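Local coordinates for protein transketolase (Campylobacter jejuni, PDB 3L84) that belongs to the transketolase family of thiamine diphosphate-dependent enzymes, built from two domains of the thiamine diphosphate-binding fold and a C-terminal domain, at residues 318-323 with 404-409; 326-331 with 352-357; 345-350 with 481-486. One frame throughout, in Å; residues are numbered along the deposited sequence.

Contact 1 (318-323 with 404-409); sequences ERLLNP and YGIFLP
Where the last turn of helix 314-321 lies against the bend between helix 391-404 and strand 408-414, Leu320 packs on Ile406, and Leu321 on both Gly405 and Ile406, joining the end of helix 314-321 to the turn that leads into strand 408-414, an inner strand of the six-stranded parallel sheet. Leu320 and Ile406 meet near their backbones: CB of Leu320 is 4.0 Å from CB of Ile406, and farther out the methyl CD1 of Leu320 lies 4.1 Å from CD1 of Ile406. The first torsion of Ile406 (chi1 58°) wedges CG1 between its own N and carbonyl carbon; CG1 then rests over the centre of the Phe407 ring, 3.6 Å above its plane, while the CG2 branch faces the helix. There CG2 is shared, touching CB of Leu320 and, at 4.0 Å, CD2 of Leu321. This last methyl also sits 3.6 Å from the carbonyl O of Gly405, whose positive phi (144°) turns the chain out of the helix. The polar side of the contact is carried by one water, which donates both to Leu320 O at 2.8 Å and to Ile406 O at 2.7 Å. Just past the last helical turn, Asn322 folds back so that ND2 bonds Glu318 O at 2.9 Å, in the carbonyl plane and on a lone pair, holding the amide at the helix end. The two segments thus adhere through branched aliphatic groups, and because two carbonyl oxygens cannot bond each other, the bridging water supplies the protons that let both face the same interface.

Contact 2 (326-331 with 352-357); sequences NKIAYP and AKNLEG
Ile328 and Asn354 form the close-packed half of this contact, in which the loop after helix 314-321 lies against the C-terminal end of helix 340-354. The CG1 branch of Ile328 rests 3.9 Å from CB of Asn354, and its tip CD1 reaches CD1 of Leu355 at 4.1 Å, the two side chains crossing at about a right angle. The other branch, CG2, stands anti to the backbone N (CG1 having chi1 -61°), which places it over one face of the Tyr330 ring, offset toward the rim, and within 4.0 Å of ND2 of Asn354. Ile328 therefore fills the angle between an amide, a leucine and a phenol ring.

On the looser side the polar end of Asn354 faces the backbone of Ala329 through two waters. One accepts from Ala329 N at 3.0 Å and donates to OD1 of Asn354; the second donates to Ala329 O at 2.8 Å and accepts from ND2 of Asn354. ND2 also bonds the carbonyl O of Val350 one turn back in the helix, which supports the modelled orientation of the amide; the water pattern is consistent with it. The end of exposed Lys327 lies too close to the Asn354 amide in the model, so the weak 3.5 Å bond from its NZ to the carbonyl O of Asn354 is doubtful.

Beyond the contact, Leu355 packs on Pro323 and Phe325, Tyr330 spans from helix 340-354 to helix 476-488, and Gly357 leads into strand 358-362, its backbone hydrogen-bonded to Leu408 of the adjacent strand.

Contact 3 (345-350 with 481-486); sequences GEILNV and KAWQIA
Ile347 lays its CG2 methyl over a face of the Trp483 indole, and this CH-pi contact is the main feature of the pairing. CG2 lies 3.8 Å from the centroid of the five-membered ring and 24° off the ring normal, closest to CD1 of Trp483 at 3.5 Å. Standing anti to the backbone N, CG2 of Ile347 is carried over the ring, while an extended chi2 (163°) sends the terminal CD1 of Ile347 to 4.0 Å from CD1 of Trp483. One isoleucine thus addresses the pyrrole part of the indole with two methyls, CG2 over the face and CD1 farther out, past the CD1 corner of the ring. The benzo part is met by the next residue: CD2 of Leu348 approaches CZ2 of Trp483 obliquely at 3.7 Å and remains 4.2 Å from CH2. Both side chains cross the indole at a slant, and together they follow its long dimension from the five-membered ring to the six-membered one.

The two helices belong to the pyrimidine-binding domain, an alpha/beta fold around a parallel sheet. Helix 476-488 is the link of a beta-alpha-beta crossover between the neighbouring strands 469-471 and 493-496, whereas helix 340-354 leads into strand 358-362. Trp483 reaches inward between helix and sheet, where its ring stacks on Phe495 and also meets Phe436.

Turned elsewhere, Asn349 anchors helix 340-354 to the chain beyond it. Its ND2 bonds Gly345 O at 3.0 Å in an almost straight line (178°), coming from above the carbonyl plane, while the backbone N of Asn349 reaches that oxygen at 3.1 Å from the opposite face. The same amide gives ND2 to Glu372 O and accepts at OD1 from the N of His374.

Contact 3 is fully buried and apolar, an aromatic ring against aliphatic methyls between two helices, whereas contacts 1 and 2 are partly buried and each combine an aliphatic patch with water bridges to backbone atoms. Contacts 2 and 3 share helix 340-354, one at its C-terminal end and the other in its middle, and Tyr330 and Val350 connect them. Contact 1 brings in helix 314-321 and strand 408-414 instead; it touches contact 2 through the salt bridge of Arg319 with Glu356 and a probable backbone bond between Leu408 and Gly357. Contacts 1 and 3 do not touch, their nearest atoms being about 6 Å apart.

Contact 1 (318-323 with 404-409)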
ATOM      1  N   GLU A 318      20.307  -4.093 -30.707  1.00  9.00           N
ATOM      2  CA  GLU A 318      19.543  -3.129 -31.488  1.00  9.21           C
ATOM      3  C   GLU A 318      18.044  -3.395 -31.479  1.00  8.99           C
ATOM      4  O   GLU A 318      17.260  -2.444 -31.413  1.00  9.78           O
ATOM      5  CB  GLU A 318      20.104  -2.988 -32.911  1.00 10.16           C
ATOM      6  CG  GLU A 318      21.359  -2.107 -32.934  1.00 14.65           C
ATOM      7  CD  GLU A 318      21.030  -0.628 -32.571  1.00 20.02           C
ATOM      8  OE1 GLU A 318      21.572  -0.084 -31.587  1.00 23.09           O
ATOM      9  OE2 GLU A 318      20.177  -0.015 -33.253  1.00 26.68           O
ATOM     10  N   ARG A 319      17.636  -4.664 -31.535  1.00  7.84           N
ATOM     11  CA  ARG A 319      16.212  -4.981 -31.412  1.00  7.98           C
ATOM     12  C   ARG A 319      15.667  -4.605 -30.049  1.00  7.91           C
ATOM     13  O   ARG A 319      14.529  -4.131 -29.946  1.00  8.59           O
ATOM     14  CB  ARG A 319      15.951  -6.455 -31.697  1.00  8.72           C
ATOM     15  CG  ARG A 319      16.241  -6.880 -33.132  1.00  8.62           C
ATOM     16  CD  ARG A 319      15.711  -8.261 -33.444  1.00  9.05           C
ATOM     17  NE  ARG A 319      16.310  -9.316 -32.635  1.00  9.90           N
ATOM     18  CZ  ARG A 319      17.418  -9.972 -32.928  1.00  9.99           C
ATOM     19  NH1 ARG A 319      18.144  -9.675 -34.010  1.00 14.05           N
ATOM     20  NH2 ARG A 319      17.860 -10.939 -32.123  1.00 10.65           N
ATOM     21  N   LEU A 320      16.439  -4.839 -28.990  1.00  7.27           N
ATOM     22  CA  LEU A 320      15.983  -4.509 -27.654  1.00  7.66           C
ATOM     23  C   LEU A 320      15.820  -3.007 -27.469  1.00  8.21           C
ATOM     24  O   LEU A 320      14.923  -2.539 -26.777  1.00  8.98           O
ATOM     25  CB  LEU A 320      16.959  -5.060 -26.618  1.00  7.10           C
ATOM     26  CG  LEU A 320      17.019  -6.555 -26.465  1.00  7.02           C
ATOM     27  CD1 LEU A 320      18.254  -6.948 -25.704  1.00  7.68           C
ATOM     28  CD2 LEU A 320      15.759  -7.102 -25.800  1.00  7.96           C
ATOM     29  N   LEU A 321      16.701  -2.239 -28.107  1.00  8.30           N
ATOM     30  CA  LEU A 321      16.677  -0.780 -27.979  1.00  8.88           C
ATOM     31  C   LEU A 321      15.615  -0.157 -28.895  1.00  9.53           C
ATOM     32  O   LEU A 321      15.197   0.954 -28.636  1.00 12.06           O
ATOM     33  CB  LEU A 321      18.050  -0.183 -28.320  1.00  8.17           C
ATOM     34  CG  LEU A 321      19.171  -0.518 -27.321  1.00  7.78           C
ATOM     35  CD1 LEU A 321      20.480  -0.038 -27.892  1.00  9.67           C
ATOM     36  CD2 LEU A 321      18.917   0.132 -25.981  1.00  9.92           C
ATOM     37  N   ASN A 322      15.176  -0.889 -29.911  1.00  8.83           N
ATOM     38  CA  ASN A 322      14.269  -0.379 -30.950  1.00 10.49           C
ATOM     39  C   ASN A 322      13.134  -1.355 -31.231  1.00 10.06           C
ATOM     40  O   ASN A 322      13.005  -1.883 -32.339  1.00 10.68           O
ATOM     41  CB  ASN A 322      15.071  -0.166 -32.224  1.00 10.86           C
ATOM     42  CG  ASN A 322      16.134   0.872 -32.067  1.00 14.05           C
ATOM     43  OD1 ASN A 322      15.821   2.068 -32.054  1.00 16.96           O
ATOM     44  ND2 ASN A 322      17.403   0.449 -31.938  1.00 14.05           N
ATOM     45  N   PRO A 323      12.307  -1.629 -30.214  1.00 10.12           N
ATOM     46  CA  PRO A 323      11.240  -2.583 -30.407  1.00 10.82           C
ATOM     47  C   PRO A 323      10.233  -2.098 -31.446  1.00 11.19           C
ATOM     48  O   PRO A 323       9.936  -0.889 -31.534  1.00 10.50           O
ATOM     49  CB  PRO A 323      10.614  -2.710 -29.014  1.00 11.59           C
ATOM     50  CG  PRO A 323      11.011  -1.496 -28.297  1.00 12.70           C
ATOM     51  CD  PRO A 323      12.362  -1.129 -28.838  1.00 10.85           C
ATOM     52  N   TYR A 404      16.073   0.158 -16.779  1.00  6.62           N
ATOM     53  CA  TYR A 404      17.403  -0.403 -17.034  1.00  6.67           C
ATOM     54  C   TYR A 404      17.938  -0.059 -18.411  1.00  6.50           C
ATOM     55  O   TYR A 404      19.118   0.269 -18.551  1.00  6.93           O
ATOM     56  CB  TYR A 404      17.378  -1.933 -16.809  1.00  5.75           C
ATOM     57  CG  TYR A 404      18.739  -2.555 -16.868  1.00  5.29           C
ATOM     58  CD1 TYR A 404      19.567  -2.546 -15.775  1.00  6.33           C
ATOM     59  CD2 TYR A 404      19.238  -3.087 -18.043  1.00  5.42           C
ATOM     60  CE1 TYR A 404      20.813  -3.038 -15.825  1.00  5.84           C
ATOM     61  CE2 TYR A 404      20.486  -3.606 -18.115  1.00  6.45           C
ATOM     62  CZ  TYR A 404      21.302  -3.592 -16.991  1.00  6.12           C
ATOM     63  OH  TYR A 404      22.590  -4.093 -17.073  1.00  5.58           O
ATOM     64  N   GLY A 405      17.116  -0.196 -19.440  1.00  6.93           N
ATOM     65  CA  GLY A 405      17.437   0.266 -20.778  1.00  6.72           C
ATOM     66  C   GLY A 405      16.908  -0.621 -21.891  1.00  7.34           C
ATOM     67  O   GLY A 405      16.852  -0.171 -23.029  1.00  9.55           O
ATOM     68  N   ILE A 406      16.602  -1.878 -21.608  1.00  6.09           N
ATOM     69  CA  ILE A 406      16.264  -2.864 -22.634  1.00  6.37           C
ATOM     70  C   ILE A 406      14.995  -3.697 -22.338  1.00  6.21           C
ATOM     71  O   ILE A 406      14.671  -4.599 -23.159  1.00  6.85           O
ATOM     72  CB  ILE A 406      17.448  -3.818 -22.895  1.00  5.93           C
ATOM     73  CG1 ILE A 406      17.875  -4.538 -21.606  1.00  7.31           C
ATOM     74  CG2 ILE A 406      18.602  -3.068 -23.575  1.00  7.70           C
ATOM     75  CD1 ILE A 406      18.803  -5.761 -21.840  1.00  8.63           C
ATOM     76  N   PHE A 407      14.273  -3.397 -21.271  1.00  6.45           N
ATOM     77  CA  PHE A 407      13.159  -4.244 -20.829  1.00  6.15           C
ATOM     78  C   PHE A 407      11.819  -3.536 -20.825  1.00  6.64           C
ATOM     79  O   PHE A 407      11.728  -2.316 -20.632  1.00  7.62           O
ATOM     80  CB  PHE A 407      13.408  -4.812 -19.434  1.00  6.99           C
ATOM     81  CG  PHE A 407      14.630  -5.678 -19.328  1.00  5.93           C
ATOM     82  CD1 PHE A 407      14.715  -6.858 -20.032  1.00  6.37           C
ATOM     83  CD2 PHE A 407      15.710  -5.278 -18.580  1.00  5.35           C
ATOM     84  CE1 PHE A 407      15.841  -7.657 -19.943  1.00  7.51           C
ATOM     85  CE2 PHE A 407      16.854  -6.067 -18.483  1.00  6.56           C
ATOM     86  CZ  PHE A 407      16.899  -7.263 -19.208  1.00  7.25           C
ATOM     87  N   LEU A 408      10.788  -4.341 -21.059  1.00  5.88           N
ATOM     88  CA  LEU A 408       9.368  -3.956 -21.040  1.00  6.04           C
ATOM     89  C   LEU A 408       8.688  -4.876 -20.016  1.00  6.07           C
ATOM     90  O   LEU A 408       8.288  -6.000 -20.395  1.00  6.52           O
ATOM     91  CB  LEU A 408       8.774  -4.146 -22.429  1.00  6.72           C
ATOM     92  CG  LEU A 408       9.325  -3.187 -23.474  1.00  7.63           C
ATOM     93  CD1 LEU A 408       9.089  -3.723 -24.875  1.00 10.50           C
ATOM     94  CD2 LEU A 408       8.731  -1.822 -23.309  1.00 11.75           C
ATOM     95  N   PRO A 409       8.598  -4.450 -18.759  1.00  5.62           N
ATOM     96  CA  PRO A 409       8.136  -5.354 -17.712  1.00  6.00           C
ATOM     97  C   PRO A 409       6.651  -5.247 -17.422  1.00  6.01           C
ATOM     98  O   PRO A 409       6.031  -4.189 -17.584  1.00  6.45           O
ATOM     99  CB  PRO A 409       8.916  -4.892 -16.500  1.00  6.65           C
ATOM    100  CG  PRO A 409       8.954  -3.407 -16.688  1.00  6.29           C
ATOM    101  CD  PRO A 409       9.143  -3.217 -18.180  1.00  6.11           C
TER
HETATM  102  O   HOH W   1      13.053  -3.951 -25.277  1.00  8.98           O

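Contact 2 (326-331 with 352-357)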
ATOM      1  N   ASN A 326       4.561  -2.253 -34.130  1.00  9.58           N
ATOM      2  CA  ASN A 326       3.633  -2.254 -35.272  1.00 11.27           C
ATOM      3  C   ASN A 326       3.497  -3.606 -35.923  1.00 11.14           C
ATOM      4  O   ASN A 326       2.437  -3.923 -36.445  1.00 11.90           O
ATOM      5  CB  ASN A 326       4.073  -1.260 -36.357  1.00 12.39           C
ATOM      6  CG  ASN A 326       3.940   0.190 -35.916  1.00 16.07           C
ATOM      7  OD1 ASN A 326       3.134   0.508 -35.039  1.00 19.86           O
ATOM      8  ND2 ASN A 326       4.741   1.078 -36.529  1.00 19.85           N
ATOM      9  N   LYS A 327       4.562  -4.389 -35.882  1.00 11.86           N
ATOM     10  CA  LYS A 327       4.603  -5.668 -36.592  1.00 12.74           C
ATOM     11  C   LYS A 327       3.774  -6.763 -35.927  1.00 12.31           C
ATOM     12  O   LYS A 327       3.487  -7.767 -36.556  1.00 14.64           O
ATOM     13  CB  LYS A 327       6.050  -6.187 -36.763  1.00 13.54           C
ATOM     14  CG  LYS A 327       6.775  -6.507 -35.472  1.00 18.33           C
ATOM     15  CD  LYS A 327       7.840  -7.635 -35.563  1.00 23.70           C
ATOM     16  CE  LYS A 327       7.334  -8.879 -34.766  1.00 25.13           C
ATOM     17  NZ  LYS A 327       8.379  -9.643 -34.033  1.00 26.06           N
ATOM     18  N   ILE A 328       3.369  -6.578 -34.689  1.00  9.86           N
ATOM     19  CA  ILE A 328       2.854  -7.660 -33.854  1.00  9.67           C
ATOM     20  C   ILE A 328       1.451  -8.052 -34.317  1.00  9.28           C
ATOM     21  O   ILE A 328       0.590  -7.203 -34.419  1.00 10.20           O
ATOM     22  CB  ILE A 328       2.861  -7.243 -32.382  1.00  9.24           C
ATOM     23  CG1 ILE A 328       4.291  -6.929 -31.920  1.00 10.69           C
ATOM     24  CG2 ILE A 328       2.211  -8.326 -31.518  1.00 10.50           C
ATOM     25  CD1 ILE A 328       4.365  -6.350 -30.519  1.00 12.29           C
ATOM     26  N   ALA A 329       1.240  -9.330 -34.608  1.00  8.10           N
ATOM     27  CA  ALA A 329      -0.094  -9.833 -34.940  1.00  7.70           C
ATOM     28  C   ALA A 329      -0.690 -10.388 -33.659  1.00  7.93           C
ATOM     29  O   ALA A 329      -0.277 -11.456 -33.130  1.00  9.05           O
ATOM     30  CB  ALA A 329      -0.008 -10.912 -36.027  1.00  9.23           C
ATOM     31  N   TYR A 330      -1.659  -9.664 -33.157  1.00  7.67           N
ATOM     32  CA  TYR A 330      -2.340 -10.059 -31.911  1.00  7.63           C
ATOM     33  C   TYR A 330      -3.381 -11.096 -32.198  1.00  7.73           C
ATOM     34  O   TYR A 330      -3.766 -11.294 -33.361  1.00  8.40           O
ATOM     35  CB  TYR A 330      -3.045  -8.855 -31.315  1.00  8.44           C
ATOM     36  CG  TYR A 330      -2.121  -7.811 -30.747  1.00  8.19           C
ATOM     37  CD1 TYR A 330      -1.852  -7.767 -29.399  1.00  9.09           C
ATOM     38  CD2 TYR A 330      -1.537  -6.846 -31.550  1.00  7.95           C
ATOM     39  CE1 TYR A 330      -1.037  -6.792 -28.858  1.00  8.66           C
ATOM     40  CE2 TYR A 330      -0.707  -5.878 -31.006  1.00  9.34           C
ATOM     41  CZ  TYR A 330      -0.464  -5.864 -29.662  1.00  8.61           C
ATOM     42  OH  TYR A 330       0.352  -4.895 -29.082  1.00 10.01           O
ATOM     43  N   PRO A 331      -3.857 -11.828 -31.179  1.00  7.54           N
ATOM     44  CA  PRO A 331      -4.971 -12.766 -31.430  1.00  7.80           C
ATOM     45  C   PRO A 331      -6.220 -12.034 -31.872  1.00  8.40           C
ATOM     46  O   PRO A 331      -6.464 -10.890 -31.440  1.00  9.57           O
ATOM     47  CB  PRO A 331      -5.216 -13.422 -30.049  1.00  9.07           C
ATOM     48  CG  PRO A 331      -3.980 -13.051 -29.224  1.00  9.00           C
ATOM     49  CD  PRO A 331      -3.542 -11.731 -29.739  1.00  8.61           C
ATOM     50  N   ALA A 352       5.439 -11.526 -25.489  1.00  6.54           N
ATOM     51  CA  ALA A 352       6.709 -12.136 -25.081  1.00  7.92           C
ATOM     52  C   ALA A 352       7.367 -12.830 -26.260  1.00  8.80           C
ATOM     53  O   ALA A 352       8.602 -12.851 -26.321  1.00  9.20           O
ATOM     54  CB  ALA A 352       6.464 -13.113 -23.926  1.00  9.00           C
ATOM     55  N   LYS A 353       6.600 -13.416 -27.176  1.00  8.18           N
ATOM     56  CA  LYS A 353       7.168 -14.075 -28.355  1.00  9.40           C
ATOM     57  C   LYS A 353       7.763 -13.078 -29.321  1.00  8.73           C
ATOM     58  O   LYS A 353       8.768 -13.395 -29.990  1.00 11.06           O
ATOM     59  CB  LYS A 353       6.102 -14.900 -29.071  1.00 10.77           C
ATOM     60  CG  LYS A 353       5.743 -16.122 -28.301  1.00 17.21           C
ATOM     61  CD  LYS A 353       4.658 -16.918 -28.995  1.00 23.57           C
ATOM     62  CE  LYS A 353       3.600 -17.399 -27.993  1.00 27.20           C
ATOM     63  NZ  LYS A 353       2.165 -17.040 -28.377  1.00 30.44           N
ATOM     64  N   ASN A 354       7.168 -11.899 -29.439  1.00  7.49           N
ATOM     65  CA  ASN A 354       7.562 -10.881 -30.419  1.00  7.61           C
ATOM     66  C   ASN A 354       8.615  -9.907 -29.911  1.00  7.83           C
ATOM     67  O   ASN A 354       9.301  -9.288 -30.718  1.00  9.72           O
ATOM     68  CB  ASN A 354       6.344 -10.065 -30.886  1.00  8.63           C
ATOM     69  CG  ASN A 354       5.517 -10.764 -31.957  1.00 10.81           C
ATOM     70  OD1 ASN A 354       5.777 -10.627 -33.156  1.00 12.43           O
ATOM     71  ND2 ASN A 354       4.535 -11.528 -31.542  1.00  9.83           N
ATOM     72  N   LEU A 355       8.773  -9.789 -28.596  1.00  7.42           N
ATOM     73  CA  LEU A 355       9.609  -8.753 -28.008  1.00  7.84           C
ATOM     74  C   LEU A 355      10.601  -9.414 -27.071  1.00  7.10           C
ATOM     75  O   LEU A 355      10.232  -9.892 -25.987  1.00  7.69           O
ATOM     76  CB  LEU A 355       8.744  -7.740 -27.255  1.00  8.54           C
ATOM     77  CG  LEU A 355       7.759  -6.935 -28.100  1.00  7.99           C
ATOM     78  CD1 LEU A 355       6.755  -6.231 -27.227  1.00  8.87           C
ATOM     79  CD2 LEU A 355       8.441  -5.947 -29.048  1.00 10.67           C
ATOM     80  N   GLU A 356      11.875  -9.431 -27.449  1.00  7.65           N
ATOM     81  CA  GLU A 356      12.871 -10.112 -26.648  1.00  7.97           C
ATOM     82  C   GLU A 356      13.057  -9.519 -25.251  1.00  8.50           C
ATOM     83  O   GLU A 356      13.486 -10.220 -24.339  1.00 11.27           O
ATOM     84  CB  GLU A 356      14.195 -10.167 -27.417  1.00  8.25           C
ATOM     85  CG  GLU A 356      14.154 -11.161 -28.582  1.00  9.37           C
ATOM     86  CD  GLU A 356      15.139 -10.863 -29.690  1.00 11.53           C
ATOM     87  OE1 GLU A 356      15.138  -9.726 -30.174  1.00 11.41           O
ATOM     88  OE2 GLU A 356      15.912 -11.778 -30.107  1.00 11.62           O
ATOM     89  N   GLY A 357      12.708  -8.247 -25.064  1.00  6.87           N
ATOM     90  CA  GLY A 357      12.811  -7.610 -23.781  1.00  6.38           C
ATOM     91  C   GLY A 357      11.538  -7.570 -22.945  1.00  6.46           C
ATOM     92  O   GLY A 357      11.559  -6.991 -21.855  1.00  6.71           O
TER
HETATM   93  O   HOH W   2       3.673 -11.020 -35.073  1.00 19.44           O
HETATM   94  O   HOH W   3       2.286 -12.664 -33.249  1.00 21.51           O

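Contact 3 (345-350 with 481-486)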
ATOM      1  N   GLY A 345      -3.964 -12.979 -21.010  1.00  6.84           N
ATOM      2  CA  GLY A 345      -2.877 -13.924 -20.925  1.00  7.17           C
ATOM      3  C   GLY A 345      -2.395 -14.331 -22.306  1.00  7.19           C
ATOM      4  O   GLY A 345      -1.182 -14.473 -22.536  1.00  6.30           O
ATOM      5  N   GLU A 346      -3.319 -14.527 -23.245  1.00  6.67           N
ATOM      6  CA  GLU A 346      -2.903 -14.830 -24.609  1.00  7.17           C
ATOM      7  C   GLU A 346      -2.127 -13.689 -25.254  1.00  6.50           C
ATOM      8  O   GLU A 346      -1.126 -13.911 -25.941  1.00  6.13           O
ATOM      9  CB  GLU A 346      -4.144 -15.128 -25.429  1.00  8.43           C
ATOM     10  CG  GLU A 346      -4.820 -16.413 -25.002  1.00 12.81           C
ATOM     11  CD  GLU A 346      -4.562 -17.526 -25.907  1.00 22.08           C
ATOM     12  OE1 GLU A 346      -5.564 -18.015 -26.481  1.00 28.08           O
ATOM     13  OE2 GLU A 346      -3.367 -17.889 -26.069  1.00 20.46           O
ATOM     14  N   ILE A 347      -2.523 -12.459 -24.961  1.00  5.58           N
ATOM     15  CA  ILE A 347      -1.803 -11.299 -25.461  1.00  6.03           C
ATOM     16  C   ILE A 347      -0.398 -11.239 -24.864  1.00  5.99           C
ATOM     17  O   ILE A 347       0.567 -10.971 -25.568  1.00  6.83           O
ATOM     18  CB  ILE A 347      -2.584 -10.007 -25.217  1.00  5.78           C
ATOM     19  CG1 ILE A 347      -3.908 -10.037 -26.000  1.00  6.49           C
ATOM     20  CG2 ILE A 347      -1.728  -8.805 -25.625  1.00  7.86           C
ATOM     21  CD1 ILE A 347      -4.953  -8.993 -25.506  1.00  7.26           C
ATOM     22  N   LEU A 348      -0.287 -11.481 -23.564  1.00  6.49           N
ATOM     23  CA  LEU A 348       1.045 -11.461 -22.903  1.00  6.19           C
ATOM     24  C   LEU A 348       1.974 -12.446 -23.563  1.00  5.88           C
ATOM     25  O   LEU A 348       3.166 -12.164 -23.798  1.00  6.02           O
ATOM     26  CB  LEU A 348       0.933 -11.794 -21.429  1.00  6.22           C
ATOM     27  CG  LEU A 348       0.297 -10.752 -20.526  1.00  7.34           C
ATOM     28  CD1 LEU A 348       0.069 -11.345 -19.121  1.00  6.84           C
ATOM     29  CD2 LEU A 348       1.093  -9.442 -20.504  1.00  7.49           C
ATOM     30  N   ASN A 349       1.439 -13.613 -23.935  1.00  5.67           N
ATOM     31  CA  ASN A 349       2.249 -14.604 -24.649  1.00  6.18           C
ATOM     32  C   ASN A 349       2.675 -14.156 -26.045  1.00  6.49           C
ATOM     33  O   ASN A 349       3.823 -14.363 -26.414  1.00  6.46           O
ATOM     34  CB  ASN A 349       1.507 -15.938 -24.675  1.00  6.12           C
ATOM     35  CG  ASN A 349       1.746 -16.750 -23.421  1.00  4.90           C
ATOM     36  OD1 ASN A 349       2.646 -17.563 -23.377  1.00  6.68           O
ATOM     37  ND2 ASN A 349       0.995 -16.462 -22.365  1.00  5.95           N
ATOM     38  N   VAL A 350       1.801 -13.506 -26.800  1.00  5.97           N
ATOM     39  CA  VAL A 350       2.168 -12.964 -28.106  1.00  6.32           C
ATOM     40  C   VAL A 350       3.235 -11.882 -27.948  1.00  6.44           C
ATOM     41  O   VAL A 350       4.206 -11.831 -28.707  1.00  6.31           O
ATOM     42  CB  VAL A 350       0.921 -12.390 -28.812  1.00  6.54           C
ATOM     43  CG1 VAL A 350       1.304 -11.548 -30.026  1.00  8.97           C
ATOM     44  CG2 VAL A 350      -0.031 -13.528 -29.251  1.00  8.35           C
ATOM     45  N   LYS A 481      -6.820  -3.787 -28.458  1.00  5.81           N
ATOM     46  CA  LYS A 481      -6.700  -2.373 -28.804  1.00  6.05           C
ATOM     47  C   LYS A 481      -6.066  -1.584 -27.646  1.00  6.08           C
ATOM     48  O   LYS A 481      -5.278  -0.657 -27.884  1.00  7.39           O
ATOM     49  CB  LYS A 481      -8.065  -1.805 -29.202  1.00  6.65           C
ATOM     50  CG  LYS A 481      -8.580  -2.358 -30.511  1.00  7.24           C
ATOM     51  CD  LYS A 481     -10.032  -1.966 -30.734  1.00  8.16           C
ATOM     52  CE  LYS A 481     -10.616  -2.426 -32.059  1.00  8.89           C
ATOM     53  NZ  LYS A 481     -12.105  -2.143 -32.046  1.00 12.03           N
ATOM     54  N   ALA A 482      -6.379  -1.986 -26.413  1.00  5.90           N
ATOM     55  CA  ALA A 482      -5.803  -1.346 -25.237  1.00  5.57           C
ATOM     56  C   ALA A 482      -4.290  -1.552 -25.216  1.00  5.70           C
ATOM     57  O   ALA A 482      -3.551  -0.618 -24.936  1.00  6.33           O
ATOM     58  CB  ALA A 482      -6.408  -1.917 -23.952  1.00  6.15           C
ATOM     59  N   TRP A 483      -3.809  -2.771 -25.475  1.00  5.85           N
ATOM     60  CA  TRP A 483      -2.368  -3.015 -25.546  1.00  5.54           C
ATOM     61  C   TRP A 483      -1.703  -2.191 -26.644  1.00  5.76           C
ATOM     62  O   TRP A 483      -0.589  -1.691 -26.461  1.00  6.68           O
ATOM     63  CB  TRP A 483      -2.088  -4.500 -25.729  1.00  5.47           C
ATOM     64  CG  TRP A 483      -1.944  -5.208 -24.411  1.00  5.54           C
ATOM     65  CD1 TRP A 483      -2.850  -6.014 -23.794  1.00  6.48           C
ATOM     66  CD2 TRP A 483      -0.808  -5.110 -23.533  1.00  5.87           C
ATOM     67  NE1 TRP A 483      -2.320  -6.461 -22.597  1.00  7.28           N
ATOM     68  CE2 TRP A 483      -1.088  -5.907 -22.408  1.00  6.02           C
ATOM     69  CE3 TRP A 483       0.390  -4.408 -23.577  1.00  6.26           C
ATOM     70  CZ2 TRP A 483      -0.190  -6.060 -21.361  1.00  6.62           C
ATOM     71  CZ3 TRP A 483       1.287  -4.544 -22.534  1.00  6.38           C
ATOM     72  CH2 TRP A 483       0.999  -5.360 -21.429  1.00  6.65           C
ATOM     73  N   GLN A 484      -2.344  -2.088 -27.814  1.00  5.34           N
ATOM     74  CA  GLN A 484      -1.749  -1.311 -28.897  1.00  5.71           C
ATOM     75  C   GLN A 484      -1.544   0.136 -28.465  1.00  6.53           C
ATOM     76  O   GLN A 484      -0.518   0.738 -28.744  1.00  8.11           O
ATOM     77  CB  GLN A 484      -2.569  -1.450 -30.182  1.00  6.73           C
ATOM     78  CG  GLN A 484      -2.501  -2.859 -30.774  1.00  9.21           C
ATOM     79  CD  GLN A 484      -3.471  -3.089 -31.896  1.00  9.56           C
ATOM     80  OE1 GLN A 484      -4.646  -2.793 -31.776  1.00 11.31           O
ATOM     81  NE2 GLN A 484      -2.964  -3.670 -33.007  1.00 14.89           N
ATOM     82  N   ILE A 485      -2.526   0.694 -27.762  1.00  6.42           N
ATOM     83  CA  ILE A 485      -2.367   2.035 -27.200  1.00  6.53           C
ATOM     84  C   ILE A 485      -1.302   2.074 -26.117  1.00  6.40           C
ATOM     85  O   ILE A 485      -0.432   2.969 -26.125  1.00  7.10           O
ATOM     86  CB  ILE A 485      -3.704   2.547 -26.642  1.00  6.43           C
ATOM     87  CG1 ILE A 485      -4.759   2.652 -27.743  1.00  7.59           C
ATOM     88  CG2 ILE A 485      -3.512   3.899 -25.924  1.00  7.41           C
ATOM     89  CD1 ILE A 485      -6.215   2.545 -27.240  1.00 10.50           C
ATOM     90  N   ALA A 486      -1.341   1.133 -25.194  1.00  6.29           N
ATOM     91  CA  ALA A 486      -0.400   1.148 -24.080  1.00  6.82           C
ATOM     92  C   ALA A 486       1.055   1.086 -24.540  1.00  6.55           C
ATOM     93  O   ALA A 486       1.917   1.785 -23.982  1.00  6.87           O
ATOM     94  CB  ALA A 486      -0.667  -0.004 -23.147  1.00  7.74           C
TER